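PDB 4LIH: gamma-glutamyl-gamma-aminobutyraldehyde dehydrogenase from Burkholderia cenocepacia, which probably catalyses the NAD(P)+-dependent oxidation of gamma-glutamyl-gamma-aminobutyraldehyde to the corresponding carboxylic acid. Local coordinates for residues S201-L206 / A350-I355; K278-V283 / R425-T430; A331-Y336 / V389-F394; L361-A366 / E405-P410; R368-L373 / A400-E405. One frame throughout, in Å; residues are numbered along the deposited sequence. Where two conformers were deposited one is given.

The five contacts illustrate how chemistry follows place in an alpha/beta fold. Contacts 2 and 3 are buried and join helix ends to strands of one sheet through small apolar groups, chiefly prolines and alanines. Contacts 1, 4 and 5 are only partly buried and add polar side-chain bonds: a salt bridge to a capping aspartate, a tyrosine-glutamate hydrogen bond, and a carboxylate gripping a helix start. All three draw on helix 354-370, at its beginning, middle and end. Contacts 4 and 5 share E405 and have centres about 9 Å apart, and K278 of contact 2 bonds to the carbonyl oxygens of I402 and E405. Contact 1 lies farther off, joining the loop after strand 195-199 to the start of helix 354-370.

Contact 1: residues S201-L206 / A350-I355; sequences SEKSPL and AIVDGI
The N-cap of helix 354-370 is the site of this contact: D353, the capping residue, receives the ammonium group of K203, which reaches over from the turn between strand 195-199 and helix 206-218. K203 NZ lies 2.9 Å from D353 OD2 in a salt bridge, arriving on the syn side of that oxygen and only 16° out of the carboxylate plane. A bend at the end of the lysine chain (chi4 -75°) brings NZ round to the acid, and the two side chains cross at about a right angle. The other oxygen is used as well. D353 OD1 accepts the backbone N of Q356, which is the capping bond proper, and takes a second bond from a water that stands 2.7 Å from OD1 and in turn accepts from K203 NZ at 3.1 Å. Both oxygens are thus engaged, and the carboxylate is held against rotation. Beneath the charged pair, the aliphatic part of the lysine rests on V352, with K203 CD 3.8 Å from V352 CG1 and 4.0 Å from V352 CG2. The base of the lysine is fixed by its own turn. S201 OG accepts from K203 N at 3.0 Å in an ST turn, while S204 N bonds to S201 O at 2.9 Å to close a type I turn. In aldehyde dehydrogenases this strand-turn-helix belongs to the Rossmann-like cofactor-binding domain, whereas helix 354-370 flanks the second, catalytic sheet. The arrangement is that of a helix N-cap that also takes a salt bridge, probably across the boundary between the cofactor-binding and catalytic domains, as in relatives.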
# COMPACT_ATOMS: atom_id res chain seq x y z
N SER A 201 24.72 2.97 -26.29
CA SER A 201 24.72 2.86 -27.76
C SER A 201 26.08 3.25 -28.28
O SER A 201 26.69 4.14 -27.72
CB SER A 201 23.60 3.76 -28.37
OG SER A 201 23.70 3.82 -29.80
N GLU A 202 26.59 2.54 -29.29
CA GLU A 202 27.76 2.98 -30.02
C GLU A 202 27.63 4.42 -30.54
O GLU A 202 28.65 5.08 -30.75
CB GLU A 202 28.09 2.02 -31.17
CG GLU A 202 27.07 2.00 -32.28
CD GLU A 202 25.86 1.06 -32.08
OE1 GLU A 202 25.48 0.58 -30.92
OE2 GLU A 202 25.24 0.84 -33.14
N LYS A 203 26.37 4.88 -30.76
CA LYS A 203 26.11 6.24 -31.17
C LYS A 203 26.17 7.27 -30.02
O LYS A 203 26.11 8.48 -30.29
CB LYS A 203 24.75 6.34 -31.85
CG LYS A 203 24.60 5.53 -33.12
CD LYS A 203 23.34 5.88 -33.90
CE LYS A 203 22.68 4.67 -34.59
NZ LYS A 203 23.42 4.22 -35.79
N SER A 204 26.28 6.82 -28.77
CA SER A 204 26.33 7.77 -27.65
C SER A 204 26.94 7.18 -26.38
O SER A 204 26.25 6.99 -25.39
CB SER A 204 24.90 8.21 -27.33
OG SER A 204 24.08 7.08 -27.07
N PRO A 205 28.22 6.86 -26.40
CA PRO A 205 28.85 6.24 -25.28
C PRO A 205 29.32 7.17 -24.16
O PRO A 205 29.64 6.66 -23.08
CB PRO A 205 30.09 5.62 -25.92
CG PRO A 205 30.45 6.63 -26.95
CD PRO A 205 29.14 6.95 -27.55
N LEU A 206 29.48 8.46 -24.45
CA LEU A 206 30.33 9.32 -23.57
C LEU A 206 29.81 9.60 -22.14
O LEU A 206 30.60 9.50 -21.16
CB LEU A 206 30.70 10.65 -24.27
CG LEU A 206 31.43 10.52 -25.63
CD1 LEU A 206 31.81 11.87 -26.21
CD2 LEU A 206 32.66 9.65 -25.46
N ALA A 350 20.65 18.20 -34.21
CA ALA A 350 21.10 17.36 -35.33
C ALA A 350 20.48 16.00 -35.20
O ALA A 350 20.31 15.51 -34.08
CB ALA A 350 22.61 17.25 -35.32
N ILE A 351 20.20 15.38 -36.34
CA ILE A 351 19.86 13.94 -36.41
C ILE A 351 21.11 13.12 -36.16
O ILE A 351 22.22 13.51 -36.53
CB ILE A 351 19.23 13.61 -37.77
CG1 ILE A 351 18.00 14.50 -37.99
CG2 ILE A 351 18.89 12.12 -37.85
CD1 ILE A 351 16.89 14.30 -36.94
N VAL A 352 20.97 11.96 -35.53
CA VAL A 352 22.14 11.32 -34.91
C VAL A 352 23.26 10.93 -35.89
O VAL A 352 24.44 11.07 -35.57
CB VAL A 352 21.75 10.13 -34.04
CG1 VAL A 352 21.39 8.94 -34.90
CG2 VAL A 352 22.89 9.78 -33.08
N ASP A 353 22.89 10.47 -37.09
CA ASP A 353 23.84 10.16 -38.16
C ASP A 353 23.19 10.14 -39.54
O ASP A 353 21.99 10.34 -39.69
CB ASP A 353 24.63 8.85 -37.88
CG ASP A 353 23.75 7.60 -37.76
OD1 ASP A 353 22.63 7.52 -38.29
OD2 ASP A 353 24.23 6.62 -37.17
N GLY A 354 24.00 9.91 -40.58
CA GLY A 354 23.48 9.95 -41.96
C GLY A 354 22.46 8.88 -42.22
O GLY A 354 21.49 9.10 -42.94
N ILE A 355 22.64 7.71 -41.63
CA ILE A 355 21.69 6.61 -41.87
C ILE A 355 20.29 6.96 -41.29
O ILE A 355 19.25 6.71 -41.94
CB ILE A 355 22.21 5.26 -41.31
CG1 ILE A 355 23.34 4.76 -42.22
CG2 ILE A 355 21.11 4.22 -41.20
CD1 ILE A 355 24.11 3.60 -41.61
O HOH W 1 21.33 5.20 -37.85

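Contact 2: residues K278-V283 / R425-T430; sequences KSPNIV and RIANDT
The puckered pyrrolidine of P280, the one ring that touches across this contact, turns its CB-CG edge to A427, whose methyl lies near the mean plane of the ring; neither face of the ring is covered by residues 425-430. The setting is the alpha/beta layer of the catalytic domain, where helix 420-428 ends against strand 280-283, a strand held in parallel fashion between strands 314-318 and 435-439. P280 CG comes within 3.6 Å of A427 CB, and P280 CB is 3.9 Å from the same methyl. Two residues on, along the same side of the strand, I282 adds its tip: chi2 of 177° extends the chain so that I282 CD1 meets A427 CB at 3.9 Å. One methyl thus fits the notch beside two strand side chains, and so small a residue permits a close approach, with the CA atoms of P280 and A427 5.5 Å apart. At the loop end the packing is slacker, K278 CB standing 4.4 Å from T430 OG1. The lysine's polar end turns away from the helix, and its NZ bonds to the carbonyl oxygens of I402 and E405, while T430 OG1 pairs with Y432 N. What joins the two segments by polar means is a third party: the guanidinium of R314, with NE bonded to K278 O, NH1 to I426 O and NH2 to A427 O.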
# COMPACT_ATOMS: atom_id res chain seq x y z
N LYS A 278 3.74 5.04 -31.84
CA LYS A 278 3.14 5.89 -32.87
C LYS A 278 1.99 6.55 -32.14
O LYS A 278 0.83 6.34 -32.47
CB LYS A 278 2.66 5.11 -34.08
CG LYS A 278 2.35 6.00 -35.27
CD LYS A 278 3.63 6.42 -35.99
CE LYS A 278 3.51 7.66 -36.86
NZ LYS A 278 4.74 7.85 -37.69
N SER A 279 2.38 7.33 -31.13
CA SER A 279 1.46 7.81 -30.10
C SER A 279 0.49 8.86 -30.67
O SER A 279 0.94 9.82 -31.28
CB SER A 279 2.24 8.44 -28.94
OG SER A 279 3.08 7.48 -28.35
N PRO A 280 -0.80 8.72 -30.40
CA PRO A 280 -1.79 9.69 -30.91
C PRO A 280 -2.09 10.81 -29.91
O PRO A 280 -2.12 10.57 -28.70
CB PRO A 280 -3.01 8.81 -31.11
CG PRO A 280 -2.92 7.90 -29.90
CD PRO A 280 -1.47 7.49 -29.93
N ASN A 281 -2.24 12.02 -30.44
CA ASN A 281 -2.49 13.25 -29.70
C ASN A 281 -3.80 13.83 -30.24
O ASN A 281 -3.82 14.36 -31.33
CB ASN A 281 -1.32 14.19 -29.94
CG ASN A 281 -1.36 15.47 -29.11
OD1 ASN A 281 -2.13 15.65 -28.14
ND2 ASN A 281 -0.54 16.40 -29.55
N ILE A 282 -4.88 13.68 -29.45
CA ILE A 282 -6.25 13.97 -29.90
C ILE A 282 -6.76 15.34 -29.46
O ILE A 282 -6.84 15.61 -28.28
CB ILE A 282 -7.22 12.93 -29.35
CG1 ILE A 282 -6.71 11.52 -29.71
CG2 ILE A 282 -8.62 13.27 -29.89
CD1 ILE A 282 -7.54 10.37 -29.16
N VAL A 283 -7.09 16.21 -30.40
CA VAL A 283 -7.51 17.58 -30.06
C VAL A 283 -8.95 17.75 -30.47
O VAL A 283 -9.26 17.70 -31.64
CB VAL A 283 -6.66 18.64 -30.72
CG1 VAL A 283 -7.03 20.01 -30.21
CG2 VAL A 283 -5.21 18.39 -30.46
N ARG A 425 -11.03 5.10 -31.95
CA ARG A 425 -10.78 3.94 -32.80
C ARG A 425 -9.46 4.10 -33.57
O ARG A 425 -8.66 3.19 -33.58
CB ARG A 425 -11.96 3.69 -33.75
CG ARG A 425 -13.21 3.18 -33.04
CD ARG A 425 -14.33 2.79 -33.99
NE ARG A 425 -14.45 3.70 -35.12
CZ ARG A 425 -15.43 4.58 -35.28
NH1 ARG A 425 -16.38 4.70 -34.38
NH2 ARG A 425 -15.46 5.34 -36.35
N ILE A 426 -9.23 5.26 -34.18
CA ILE A 426 -7.97 5.52 -34.90
C ILE A 426 -6.76 5.47 -33.92
O ILE A 426 -5.74 4.85 -34.21
CB ILE A 426 -8.03 6.89 -35.63
CG1 ILE A 426 -9.10 6.84 -36.76
CG2 ILE A 426 -6.66 7.27 -36.19
CD1 ILE A 426 -9.41 8.22 -37.33
N ALA A 427 -6.92 6.10 -32.76
CA ALA A 427 -5.86 6.16 -31.76
C ALA A 427 -5.42 4.74 -31.42
O ALA A 427 -4.23 4.45 -31.47
CB ALA A 427 -6.32 6.88 -30.52
N ASN A 428 -6.38 3.85 -31.17
CA ASN A 428 -6.03 2.51 -30.69
C ASN A 428 -5.68 1.54 -31.82
O ASN A 428 -5.32 0.41 -31.55
CB ASN A 428 -7.17 1.91 -29.89
CG ASN A 428 -7.33 2.54 -28.52
OD1 ASN A 428 -6.36 3.00 -27.92
ND2 ASN A 428 -8.55 2.51 -27.99
N ASP A 429 -5.85 1.96 -33.07
CA ASP A 429 -5.65 1.06 -34.23
C ASP A 429 -4.18 1.06 -34.59
O ASP A 429 -3.76 1.68 -35.57
CB ASP A 429 -6.47 1.49 -35.43
CG ASP A 429 -6.45 0.48 -36.59
OD1 ASP A 429 -6.05 -0.71 -36.44
OD2 ASP A 429 -6.89 0.90 -37.68
N THR A 430 -3.41 0.36 -33.77
CA THR A 430 -1.98 0.32 -33.91
C THR A 430 -1.46 -0.85 -33.06
O THR A 430 -2.08 -1.20 -32.06
CB THR A 430 -1.33 1.66 -33.50
OG1 THR A 430 0.08 1.55 -33.62
CG2 THR A 430 -1.67 2.05 -32.09

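Contact 3: residues A331-Y336 / V389-F394; sequences AAARAY and VEPTVF
P391 packs against the C-terminal part of helix 319-333 and the residues that follow it, and almost everything tight here is made by its ring against A333 and Y336. P391 CD approaches Y336 O to 3.2 Å, and P391 CG stands 3.4 Å from A333 O, so that two backbone carbonyls, of A333 and Y336, bear on ring methylenes. Methylene packing completes the fit, Y336 CB lying 4.0 Å from P391 CG. A333 O has work of its own as well, accepting Y336 N at 3.0 Å and lying in the plane of the tyrosine ring at its edge. With chi1 at -63°, CG of Y336 is set beside the backbone N, and the ring leads away from the strand and also touches M348. The fit is looser at A333 CB, 4.4 Å from P391 CG. F302 of helix 290-302 packs on A333, P391 and V393. On the outer side R334 and A335 turn their CB atoms away from the strand, and A335 is exposed. Beyond the proline, T392 OG1 bonds back to E390 O from well above the carbonyl plane. A proline leading into a sheet strand and packed against the C-terminal part of a helix is in keeping with the layered alpha/beta architecture of the aldehyde dehydrogenase catalytic domain.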
# COMPACT_ATOMS: atom_id res chain seq x y z
N ALA A 331 2.79 27.80 -37.45
CA ALA A 331 3.42 28.89 -36.73
C ALA A 331 4.34 28.35 -35.62
O ALA A 331 5.49 28.73 -35.52
CB ALA A 331 2.36 29.78 -36.14
N ALA A 332 3.82 27.43 -34.80
CA ALA A 332 4.62 26.77 -33.77
C ALA A 332 5.87 26.04 -34.29
O ALA A 332 6.92 26.05 -33.62
CB ALA A 332 3.78 25.80 -32.99
N ALA A 333 5.74 25.36 -35.43
CA ALA A 333 6.88 24.63 -36.04
C ALA A 333 8.08 25.51 -36.33
O ALA A 333 9.21 25.02 -36.37
CB ALA A 333 6.45 23.87 -37.30
N ARG A 334 7.86 26.83 -36.52
CA ARG A 334 8.94 27.77 -36.84
C ARG A 334 10.06 27.82 -35.81
O ARG A 334 11.23 27.92 -36.19
CB ARG A 334 8.41 29.19 -37.11
N ALA A 335 9.72 27.75 -34.52
CA ALA A 335 10.75 27.81 -33.47
C ALA A 335 11.74 26.65 -33.57
O ALA A 335 12.78 26.64 -32.90
CB ALA A 335 10.10 27.80 -32.11
N TYR A 336 11.38 25.62 -34.34
CA TYR A 336 12.20 24.41 -34.41
C TYR A 336 12.98 24.35 -35.71
O TYR A 336 13.20 23.26 -36.24
CB TYR A 336 11.33 23.17 -34.29
CG TYR A 336 10.63 23.06 -33.00
CD1 TYR A 336 9.39 23.63 -32.81
CD2 TYR A 336 11.20 22.39 -31.93
CE1 TYR A 336 8.73 23.53 -31.59
CE2 TYR A 336 10.55 22.29 -30.73
CZ TYR A 336 9.32 22.84 -30.56
OH TYR A 336 8.71 22.72 -29.34
N VAL A 389 17.34 18.29 -40.58
CA VAL A 389 16.12 18.18 -41.38
C VAL A 389 15.10 19.08 -40.72
O VAL A 389 15.02 19.18 -39.49
CB VAL A 389 15.66 16.69 -41.56
CG1 VAL A 389 15.37 16.03 -40.23
CG2 VAL A 389 14.48 16.56 -42.50
N GLU A 390 14.35 19.80 -41.55
CA GLU A 390 13.33 20.71 -41.06
C GLU A 390 12.20 19.99 -40.30
O GLU A 390 11.89 18.84 -40.61
CB GLU A 390 12.70 21.49 -42.20
CG GLU A 390 13.62 22.43 -42.95
CD GLU A 390 13.04 22.91 -44.27
OE1 GLU A 390 12.28 22.16 -44.93
OE2 GLU A 390 13.30 24.08 -44.61
N PRO A 391 11.56 20.69 -39.34
CA PRO A 391 10.32 20.11 -38.78
C PRO A 391 9.23 20.04 -39.85
O PRO A 391 8.96 21.05 -40.52
CB PRO A 391 9.95 21.09 -37.67
CG PRO A 391 10.50 22.39 -38.15
CD PRO A 391 11.77 22.07 -38.88
N THR A 392 8.64 18.86 -40.02
CA THR A 392 7.84 18.54 -41.19
C THR A 392 6.46 18.06 -40.79
O THR A 392 6.34 17.21 -39.91
CB THR A 392 8.54 17.46 -42.01
OG1 THR A 392 9.83 17.96 -42.45
CG2 THR A 392 7.75 17.03 -43.20
N VAL A 393 5.42 18.59 -41.44
CA VAL A 393 4.05 18.20 -41.15
C VAL A 393 3.37 17.79 -42.44
O VAL A 393 3.47 18.51 -43.43
CB VAL A 393 3.27 19.38 -40.53
CG1 VAL A 393 1.85 18.99 -40.20
CG2 VAL A 393 3.96 19.89 -39.27
N PHE A 394 2.71 16.64 -42.41
CA PHE A 394 1.76 16.21 -43.45
C PHE A 394 0.33 16.04 -42.94
O PHE A 394 0.09 15.65 -41.80
CB PHE A 394 2.14 14.85 -44.00
CG PHE A 394 3.42 14.85 -44.79
CD1 PHE A 394 3.40 15.21 -46.13
CD2 PHE A 394 4.62 14.50 -44.21
CE1 PHE A 394 4.55 15.18 -46.87
CE2 PHE A 394 5.80 14.51 -44.94
CZ PHE A 394 5.77 14.86 -46.27

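Contact 4: residues L361-A366 / E405-P410; sequences LGYIEA and EEIFGP
Helix 354-370 runs past the irregular 405-410 loop with the CA atoms of Y363 and I407 6.9 Å apart, close enough for one tyrosine to reach across to both E405 and I407. The loop carries the E-I-F-G-P sequence familiar from aldehyde dehydrogenases; in relatives its glutamate, here E406, holds the nicotinamide ribose of the cofactor, consistent with the E406 side chain lying about 10 Å from that of E274, the predicted active-site residue. Y363 carries nearly the whole contact. One face of its ring is covered by I407, whose CG1 makes a CH-pi contact 4.0 Å from the ring centroid and 19° off the normal, displaced toward the CG side of the ring. The second branch packs beside it, I407 CG2 lying 3.8 Å from Y363 CD2, as the two side chains slide past each other in opposite directions. At the far rim the hydroxyl donates to the acid: Y363 OH is 2.7 Å from E405 OE1, which is met near the ring plane and uses its anti lone pair. Ring and carboxylate stand almost perpendicular, at 89°. The glutamate chain is extended beyond CG, and its root also touches the ring, with E405 CB 3.8 Å from Y363 CE1. Packing over a face and bonding at the phenol end together fix the tyrosine. E406 points its CB away from the helix, and its OE2 bonds to G277 N. Its carbonyl stays nearer the tyrosine: E406 O lies 3.7 Å from Y363 OH, oblique to the ring.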
# COMPACT_ATOMS: atom_id res chain seq x y z
N LEU A 361 14.35 11.04 -44.29
CA LEU A 361 14.07 11.61 -45.60
C LEU A 361 13.25 10.62 -46.46
O LEU A 361 12.44 11.03 -47.26
CB LEU A 361 15.35 12.07 -46.28
CG LEU A 361 16.12 13.17 -45.51
CD1 LEU A 361 17.56 13.35 -46.02
CD2 LEU A 361 15.36 14.50 -45.48
N GLY A 362 13.46 9.32 -46.27
CA GLY A 362 12.71 8.31 -47.00
C GLY A 362 11.23 8.32 -46.64
O GLY A 362 10.36 8.15 -47.51
N TYR A 363 10.94 8.52 -45.36
CA TYR A 363 9.54 8.69 -44.97
C TYR A 363 8.94 9.99 -45.51
O TYR A 363 7.79 10.01 -45.96
CB TYR A 363 9.39 8.58 -43.47
CG TYR A 363 9.43 7.17 -42.97
CD1 TYR A 363 8.35 6.32 -43.15
CD2 TYR A 363 10.53 6.69 -42.26
CE1 TYR A 363 8.37 5.03 -42.68
CE2 TYR A 363 10.56 5.40 -41.78
CZ TYR A 363 9.45 4.58 -41.96
OH TYR A 363 9.42 3.29 -41.48
N ILE A 364 9.72 11.07 -45.51
CA ILE A 364 9.26 12.35 -46.04
C ILE A 364 8.87 12.18 -47.54
O ILE A 364 7.84 12.70 -48.01
CB ILE A 364 10.31 13.46 -45.79
CG1 ILE A 364 10.38 13.74 -44.29
CG2 ILE A 364 10.03 14.73 -46.57
CD1 ILE A 364 11.44 14.71 -43.82
N GLU A 365 9.68 11.40 -48.25
CA GLU A 365 9.37 11.09 -49.67
C GLU A 365 8.04 10.32 -49.79
O GLU A 365 7.15 10.71 -50.58
CB GLU A 365 10.56 10.35 -50.33
CG GLU A 365 10.28 9.63 -51.67
CD GLU A 365 11.48 8.78 -52.14
OE1 GLU A 365 12.63 9.06 -51.75
OE2 GLU A 365 11.27 7.77 -52.86
N ALA A 366 7.85 9.27 -48.99
CA ALA A 366 6.57 8.57 -48.97
C ALA A 366 5.47 9.54 -48.64
O ALA A 366 4.43 9.44 -49.22
CB ALA A 366 6.51 7.39 -48.02
N GLU A 405 3.88 3.75 -39.47
CA GLU A 405 5.20 3.32 -39.14
C GLU A 405 5.92 4.36 -38.32
O GLU A 405 5.82 5.56 -38.62
CB GLU A 405 6.00 3.04 -40.42
CG GLU A 405 5.46 1.82 -41.15
CD GLU A 405 6.26 1.40 -42.37
OE1 GLU A 405 7.43 1.81 -42.52
OE2 GLU A 405 5.71 0.66 -43.21
N GLU A 406 6.65 3.89 -37.30
CA GLU A 406 7.55 4.78 -36.52
C GLU A 406 8.68 5.31 -37.39
O GLU A 406 9.42 4.56 -38.01
CB GLU A 406 8.13 4.11 -35.27
CG GLU A 406 8.93 5.08 -34.38
CD GLU A 406 9.41 4.43 -33.08
OE1 GLU A 406 10.03 3.36 -33.20
OE2 GLU A 406 9.18 5.02 -31.99
N ILE A 407 8.82 6.63 -37.40
CA ILE A 407 9.78 7.30 -38.23
C ILE A 407 11.02 7.65 -37.41
O ILE A 407 12.14 7.57 -37.91
CB ILE A 407 9.21 8.60 -38.80
CG1 ILE A 407 8.01 8.29 -39.69
CG2 ILE A 407 10.29 9.33 -39.59
CD1 ILE A 407 7.14 9.48 -39.97
N PHE A 408 10.79 8.04 -36.16
CA PHE A 408 11.83 8.45 -35.23
C PHE A 408 12.54 9.70 -35.70
O PHE A 408 13.76 9.79 -35.64
CB PHE A 408 12.80 7.28 -34.95
CG PHE A 408 13.23 7.21 -33.51
CD1 PHE A 408 12.33 6.89 -32.53
CD2 PHE A 408 14.55 7.40 -33.15
CE1 PHE A 408 12.71 6.79 -31.20
CE2 PHE A 408 14.95 7.33 -31.84
CZ PHE A 408 14.02 7.04 -30.84
N GLY A 409 11.77 10.68 -36.17
CA GLY A 409 12.30 11.95 -36.67
C GLY A 409 11.17 12.95 -36.63
O GLY A 409 10.05 12.60 -36.24
N PRO A 410 11.44 14.20 -37.03
CA PRO A 410 10.52 15.30 -36.79
C PRO A 410 9.48 15.41 -37.88
O PRO A 410 9.45 16.39 -38.61
CB PRO A 410 11.44 16.52 -36.75
CG PRO A 410 12.50 16.18 -37.71
CD PRO A 410 12.71 14.69 -37.61

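Contact 5: residues R368-L373 / A400-E405; sequences RGEGRL and AKIARE
E370, at the end of helix 354-370, sends its side chain into the start of helix 401-404, touching A400, K401 and I402 in turn. From CB, which points toward the short helix, chi1 of 70° sets CG between the backbone N and the carbonyl carbon, and the chain, extended beyond CG, carries the carboxylate to the amides of K401 and I402. E370 CG passes A400 CB at 3.9 Å, and CD comes closer still to that methyl, 3.5 Å from A400 CB. The carboxylate then divides its two oxygens between consecutive amides of the first helical turn. E370 OE1 accepts from K401 N at 2.8 Å, tilted 33° out of the carboxylate plane, and OE2 accepts from I402 N at 2.9 Å with a straighter N-H...O angle of 163°. Both donors arrive on the syn side, so the group is gripped like a pincer and its rotation is fixed. Aliphatic atoms close round the same oxygen: E370 OE2 lies 3.4 Å from K401 CB and 3.5 Å from I402 CG1. A400 occupies the N-cap position, and its methyl cannot bond to the amides ahead of it; a glutamate distant in sequence supplies those acceptors instead. The amides of a helix start would be expected to stabilise the negative charge. After E370 the chain leaves the helix at G371 and enters strand 372-375, which runs antiparallel to strand 388-395. The short helix follows strand 388-395 in the chain and is tethered to the end of helix 354-370 by E370, with I402 packed on F394 of that strand and on Y363 of that helix.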
# COMPACT_ATOMS: atom_id res chain seq x y z
N ARG A 368 5.17 12.77 -49.18
CA ARG A 368 4.89 13.67 -50.30
C ARG A 368 3.94 13.02 -51.28
O ARG A 368 3.12 13.69 -51.89
CB ARG A 368 6.15 14.06 -51.06
CG ARG A 368 7.03 15.06 -50.36
CD ARG A 368 8.20 15.39 -51.25
NE ARG A 368 9.25 16.02 -50.48
CZ ARG A 368 9.34 17.31 -50.24
NH1 ARG A 368 8.46 18.15 -50.76
NH2 ARG A 368 10.34 17.75 -49.48
N GLY A 369 4.05 11.71 -51.45
CA GLY A 369 3.17 10.98 -52.36
C GLY A 369 1.77 10.71 -51.83
O GLY A 369 0.79 10.69 -52.60
N GLU A 370 1.65 10.49 -50.52
CA GLU A 370 0.41 10.00 -49.92
C GLU A 370 -0.36 11.01 -49.11
O GLU A 370 -1.45 10.75 -48.71
CB GLU A 370 0.67 8.74 -49.06
CG GLU A 370 1.44 8.98 -47.78
CD GLU A 370 1.88 7.68 -47.07
OE1 GLU A 370 1.41 6.54 -47.40
OE2 GLU A 370 2.70 7.82 -46.15
N GLY A 371 0.19 12.20 -48.94
CA GLY A 371 -0.42 13.23 -48.15
C GLY A 371 -0.14 14.62 -48.67
O GLY A 371 0.60 14.81 -49.65
N ARG A 372 -0.75 15.59 -47.98
CA ARG A 372 -0.46 17.00 -48.24
C ARG A 372 0.67 17.54 -47.36
O ARG A 372 0.56 17.51 -46.15
CB ARG A 372 -1.72 17.83 -48.00
CG ARG A 372 -1.52 19.30 -48.37
CD ARG A 372 -2.82 20.08 -48.26
NE ARG A 372 -3.31 20.18 -46.88
CZ ARG A 372 -3.12 21.20 -46.03
NH1 ARG A 372 -2.41 22.28 -46.37
NH2 ARG A 372 -3.66 21.14 -44.81
N LEU A 373 1.74 18.05 -47.97
CA LEU A 373 2.84 18.67 -47.21
C LEU A 373 2.39 20.02 -46.68
O LEU A 373 2.06 20.94 -47.46
CB LEU A 373 4.09 18.84 -48.06
CG LEU A 373 5.32 19.47 -47.37
CD1 LEU A 373 5.92 18.59 -46.27
CD2 LEU A 373 6.38 19.78 -48.41
N ALA A 400 -2.09 5.79 -43.96
CA ALA A 400 -0.90 6.17 -44.73
C ALA A 400 0.32 5.53 -44.10
O ALA A 400 0.34 5.28 -42.90
CB ALA A 400 -0.72 7.69 -44.75
N LYS A 401 1.33 5.25 -44.92
CA LYS A 401 2.58 4.71 -44.41
C LYS A 401 3.15 5.53 -43.27
O LYS A 401 3.50 4.96 -42.22
CB LYS A 401 3.63 4.58 -45.53
CG LYS A 401 4.86 3.78 -45.13
CD LYS A 401 5.85 3.70 -46.27
CE LYS A 401 6.97 2.74 -45.96
NZ LYS A 401 7.85 2.54 -47.14
N ILE A 402 3.26 6.86 -43.45
CA ILE A 402 3.88 7.70 -42.39
C ILE A 402 2.99 7.79 -41.13
O ILE A 402 3.46 8.19 -40.07
CB ILE A 402 4.24 9.12 -42.84
CG1 ILE A 402 3.00 9.89 -43.37
CG2 ILE A 402 5.32 9.08 -43.91
CD1 ILE A 402 3.21 11.39 -43.36
N ALA A 403 1.72 7.45 -41.27
CA ALA A 403 0.83 7.40 -40.11
C ALA A 403 0.96 6.08 -39.37
O ALA A 403 0.69 5.99 -38.17
CB ALA A 403 -0.61 7.62 -40.53
N ARG A 404 1.40 5.04 -40.05
CA ARG A 404 1.46 3.72 -39.42
C ARG A 404 2.80 3.39 -38.79
O ARG A 404 2.88 2.78 -37.70
CB ARG A 404 1.04 2.67 -40.44
N GLU A 405 3.88 3.75 -39.47
CA GLU A 405 5.20 3.32 -39.14
C GLU A 405 5.92 4.36 -38.32
O GLU A 405 5.82 5.56 -38.62
CB GLU A 405 6.00 3.04 -40.42
CG GLU A 405 5.46 1.82 -41.15
CD GLU A 405 6.26 1.40 -42.37
OE1 GLU A 405 7.43 1.81 -42.52
OE2 GLU A 405 5.71 0.66 -43.21